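Local coordinates for protein Lys-gingipain W83 (Porphyromonas gingivalis, PDB 6I9A) that cleaves proteins after lysine residues as a secreted cysteine protease and probably contributes to virulence, here as its catalytic part with the inhibitor KYT-36 bound, at residues 95-100 with 353-358. Numbering follows the deposited sequence. Where two conformers were deposited one is given.
Sequences KKTKKV and YWEAYH
The turn of residues 95-100 faces the last turn of helix 350-356, where the chain passes directly into strand 357-361, and the two backbones come nearest at Thr97 and Ala356, whose CA atoms lie 6.6 Å apart. Glu355 carries the contact: its side chain, extended beyond CG (chi2 -177°), carries the carboxylate to three successive backbone N-H groups. Lys95 N donates to Glu355 OE2 at 2.8 Å, on the syn side but 27° out of the carboxylate plane. Glu355 OE1 takes two donors, Lys96 N at 2.8 Å, also syn, and Thr97 N at 3.0 Å, nearly in line with its C-O bond. Residues 95-97 have helical backbone angles without the regular helical bonds, and their three amides converge on the one carboxylate; Tyr104 OH binds OE2 as well, so both oxygens are gripped twice. Lys95 and Lys96 meet the glutamate through amides and CB atoms, while the ends of their side chains, in these conformers, lead away, so charge pairing probably plays little part. Beside the carboxylate, Thr97 CG2 packs against Glu355 CB at 3.6 Å. Its OG1 accepts from Lys99 N in an ST turn and also bonds a water that lies within hydrogen-bonding distance of Val100 O (2.8 Å) and Glu355 O, linking turn and helix end. On the strand side, His358 ND1 bonds Ala356 O from above the carbonyl plane, and NE2 receives the N-H of Asp102. Within the catalytic C25 domain, the contact ties the loop between strands 92-93 and 100-101 to the junction of helix 350-356 with edge strand 357-361, which runs antiparallel to strand 273-279; Pro281, beyond that strand, touches Thr97 and Ala356, and His358 lies near Phe254 of a calcium site.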
ATOM      1  N   LYS A  95     -10.828  15.841  12.887  1.00 12.55           N
ATOM      2  CA  LYS A  95     -11.649  16.230  14.058  0.53 12.68           C
ATOM      3  C   LYS A  95     -10.857  15.936  15.326  1.00 12.24           C
ATOM      4  O   LYS A  95     -10.910  16.707  16.299  1.00 12.71           O
ATOM      5  CB  LYS A  95     -12.990  15.462  14.084  0.53 13.95           C
ATOM      6  CG  LYS A  95     -13.854  15.752  15.344  0.53 14.93           C
ATOM      7  CD  LYS A  95     -15.177  14.985  15.448  0.53 16.72           C
ATOM      8  CE  LYS A  95     -15.774  15.296  16.793  0.53 17.62           C
ATOM      9  NZ  LYS A  95     -17.180  14.854  16.876  0.53 19.08           N
ATOM     10  N   LYS A  96     -10.116  14.817  15.319  1.00 11.98           N
ATOM     11  CA  LYS A  96      -9.330  14.422  16.485  0.50 11.88           C
ATOM     12  C   LYS A  96      -7.885  14.826  16.338  1.00 11.90           C
ATOM     13  O   LYS A  96      -7.250  15.255  17.314  1.00 13.31           O
ATOM     14  CB  LYS A  96      -9.418  12.897  16.691  0.50 12.41           C
ATOM     15  CG  LYS A  96     -10.833  12.329  16.781  0.50 13.56           C
ATOM     16  CD  LYS A  96     -11.654  13.086  17.842  0.50 17.74           C
ATOM     17  CE  LYS A  96     -12.995  12.473  18.055  0.50 16.52           C
ATOM     18  NZ  LYS A  96     -13.860  13.395  18.877  0.50 16.02           N
ATOM     19  N   THR A  97      -7.329  14.693  15.136  1.00 10.78           N
ATOM     20  CA  THR A  97      -5.889  14.956  14.995  1.00 10.26           C
ATOM     21  C   THR A  97      -5.555  16.423  14.891  1.00 10.19           C
ATOM     22  O   THR A  97      -4.427  16.787  15.207  1.00 11.70           O
ATOM     23  CB  THR A  97      -5.324  14.249  13.763  1.00  9.84           C
ATOM     24  OG1 THR A  97      -5.905  14.871  12.596  1.00 10.80           O
ATOM     25  CG2 THR A  97      -5.614  12.757  13.829  1.00 10.09           C
ATOM     26  N   LYS A  98      -6.495  17.251  14.370  1.00 11.30           N
ATOM     27  CA  LYS A  98      -6.227  18.671  14.130  1.00 12.00           C
ATOM     28  C   LYS A  98      -5.117  18.845  13.085  1.00 12.57           C
ATOM     29  O   LYS A  98      -4.566  19.930  12.981  1.00 13.21           O
ATOM     30  CB  LYS A  98      -5.870  19.440  15.426  1.00 15.07           C
ATOM     31  CG  LYS A  98      -6.709  19.082  16.675  1.00 20.04           C
ATOM     32  CD  LYS A  98      -8.160  19.268  16.444  1.00 23.24           C
ATOM     33  CE  LYS A  98      -8.959  19.026  17.714  1.00 25.65           C
ATOM     34  NZ  LYS A  98     -10.408  19.254  17.449  1.00 34.05           N
ATOM     35  N   LYS A  99      -4.849  17.791  12.292  1.00 10.99           N
ATOM     36  CA  LYS A  99      -3.820  17.837  11.248  1.00 10.89           C
ATOM     37  C   LYS A  99      -4.444  17.312   9.974  1.00 11.19           C
ATOM     38  O   LYS A  99      -5.489  16.683  10.006  1.00 10.63           O
ATOM     39  CB  LYS A  99      -2.589  16.995  11.626  1.00 11.01           C
ATOM     40  CG  LYS A  99      -1.924  17.431  12.943  1.00 11.70           C
ATOM     41  CD  LYS A  99      -1.312  18.827  12.917  1.00 13.03           C
ATOM     42  CE  LYS A  99      -0.812  19.155  14.340  1.00 13.98           C
ATOM     43  NZ  LYS A  99      -0.118  20.438  14.382  1.00 19.22           N
ATOM     44  N   VAL A 100      -3.784  17.548   8.835  1.00  9.87           N
ATOM     45  CA  VAL A 100      -4.388  17.142   7.564  1.00  9.87           C
ATOM     46  C   VAL A 100      -4.672  15.651   7.564  1.00  9.53           C
ATOM     47  O   VAL A 100      -3.897  14.814   8.074  1.00  9.67           O
ATOM     48  CB  VAL A 100      -3.497  17.584   6.369  1.00 10.32           C
ATOM     49  CG1 VAL A 100      -2.174  16.789   6.290  1.00 11.71           C
ATOM     50  CG2 VAL A 100      -4.284  17.533   5.054  1.00 12.42           C
ATOM     51  N   TYR A 353      -6.540   7.447  15.176  1.00  8.38           N
ATOM     52  CA  TYR A 353      -5.665   6.600  14.326  1.00  8.60           C
ATOM     53  C   TYR A 353      -6.171   6.497  12.897  1.00  8.34           C
ATOM     54  O   TYR A 353      -5.359   6.594  11.960  1.00  9.02           O
ATOM     55  CB  TYR A 353      -5.438   5.202  14.938  1.00  8.78           C
ATOM     56  CG  TYR A 353      -4.093   5.194  15.653  1.00  9.02           C
ATOM     57  CD1 TYR A 353      -3.049   4.386  15.210  1.00  8.89           C
ATOM     58  CD2 TYR A 353      -3.832   6.081  16.698  1.00  9.94           C
ATOM     59  CE1 TYR A 353      -1.781   4.469  15.782  1.00  9.10           C
ATOM     60  CE2 TYR A 353      -2.554   6.218  17.227  1.00  9.34           C
ATOM     61  CZ  TYR A 353      -1.537   5.409  16.765  1.00  9.22           C
ATOM     62  OH  TYR A 353      -0.291   5.539  17.311  1.00  9.50           O
ATOM     63  N   TRP A 354      -7.496   6.360  12.695  1.00  8.57           N
ATOM     64  CA  TRP A 354      -8.012   6.305  11.320  1.00  8.99           C
ATOM     65  C   TRP A 354      -7.773   7.623  10.619  1.00  8.70           C
ATOM     66  O   TRP A 354      -7.522   7.606   9.409  1.00  9.14           O
ATOM     67  CB  TRP A 354      -9.486   5.895  11.342  1.00  8.58           C
ATOM     68  CG  TRP A 354      -9.682   4.445  11.690  1.00  8.60           C
ATOM     69  CD1 TRP A 354     -10.003   3.918  12.923  1.00  8.71           C
ATOM     70  CD2 TRP A 354      -9.467   3.327  10.812  1.00  8.95           C
ATOM     71  NE1 TRP A 354     -10.030   2.546  12.855  1.00  9.31           N
ATOM     72  CE2 TRP A 354      -9.700   2.146  11.564  1.00  9.29           C
ATOM     73  CE3 TRP A 354      -9.071   3.214   9.471  1.00  9.89           C
ATOM     74  CZ2 TRP A 354      -9.590   0.864  11.000  1.00 10.00           C
ATOM     75  CZ3 TRP A 354      -8.993   1.957   8.915  1.00 10.04           C
ATOM     76  CH2 TRP A 354      -9.217   0.789   9.673  1.00  9.94           C
ATOM     77  N   GLU A 355      -7.827   8.776  11.321  1.00  8.51           N
ATOM     78  CA  GLU A 355      -7.488  10.061  10.717  1.00  8.75           C
ATOM     79  C   GLU A 355      -5.971  10.245  10.512  1.00  8.35           C
ATOM     80  O   GLU A 355      -5.560  11.066   9.680  1.00  9.26           O
ATOM     81  CB  GLU A 355      -7.960  11.208  11.614  1.00  9.18           C
ATOM     82  CG  GLU A 355      -9.464  11.450  11.647  1.00 10.28           C
ATOM     83  CD  GLU A 355      -9.856  12.641  12.494  1.00 11.47           C
ATOM     84  OE1 GLU A 355      -9.055  13.088  13.350  1.00 10.85           O
ATOM     85  OE2 GLU A 355     -10.974  13.153  12.277  1.00 11.81           O
ATOM     86  N   ALA A 356      -5.158   9.588  11.339  1.00  8.22           N
ATOM     87  CA  ALA A 356      -3.728   9.863  11.399  1.00  8.48           C
ATOM     88  C   ALA A 356      -2.905   9.194  10.290  1.00  7.71           C
ATOM     89  O   ALA A 356      -2.082   9.832   9.642  1.00  8.62           O
ATOM     90  CB  ALA A 356      -3.174   9.403  12.754  1.00  9.07           C
ATOM     91  N   TYR A 357      -3.071   7.864  10.151  1.00  7.82           N
ATOM     92  CA  TYR A 357      -2.200   7.094   9.256  1.00  7.97           C
ATOM     93  C   TYR A 357      -2.595   7.247   7.811  1.00  8.03           C
ATOM     94  O   TYR A 357      -3.804   7.276   7.462  1.00  9.07           O
ATOM     95  CB  TYR A 357      -2.132   5.642   9.705  1.00  8.94           C
ATOM     96  CG  TYR A 357      -1.000   5.399  10.697  1.00  8.76           C
ATOM     97  CD1 TYR A 357      -1.180   5.587  12.073  1.00  9.33           C
ATOM     98  CD2 TYR A 357       0.274   5.062  10.255  1.00 10.01           C
ATOM     99  CE1 TYR A 357      -0.124   5.409  12.964  1.00  8.81           C
ATOM    100  CE2 TYR A 357       1.318   4.860  11.148  1.00  9.57           C
ATOM    101  CZ  TYR A 357       1.111   5.021  12.500  1.00  8.82           C
ATOM    102  OH  TYR A 357       2.178   4.781  13.336  1.00  9.41           O
ATOM    103  N   HIS A 358      -1.587   7.357   6.955  1.00  7.93           N
ATOM    104  CA  HIS A 358      -1.790   7.498   5.515  1.00  8.12           C
ATOM    105  C   HIS A 358      -0.820   6.648   4.759  1.00  7.84           C
ATOM    106  O   HIS A 358       0.291   6.388   5.224  1.00  8.89           O
ATOM    107  CB  HIS A 358      -1.534   8.975   5.114  1.00  9.19           C
ATOM    108  CG  HIS A 358      -2.619   9.913   5.575  1.00  8.69           C
ATOM    109  ND1 HIS A 358      -2.703  10.336   6.875  1.00  8.91           N
ATOM    110  CD2 HIS A 358      -3.673  10.429   4.884  1.00  9.38           C
ATOM    111  CE1 HIS A 358      -3.801  11.104   6.945  1.00  9.16           C
ATOM    112  NE2 HIS A 358      -4.419  11.180   5.766  1.00  9.61           N
TER
HETATM  113  O   HOH W   1      -4.556  13.588  10.557  1.00 10.16           O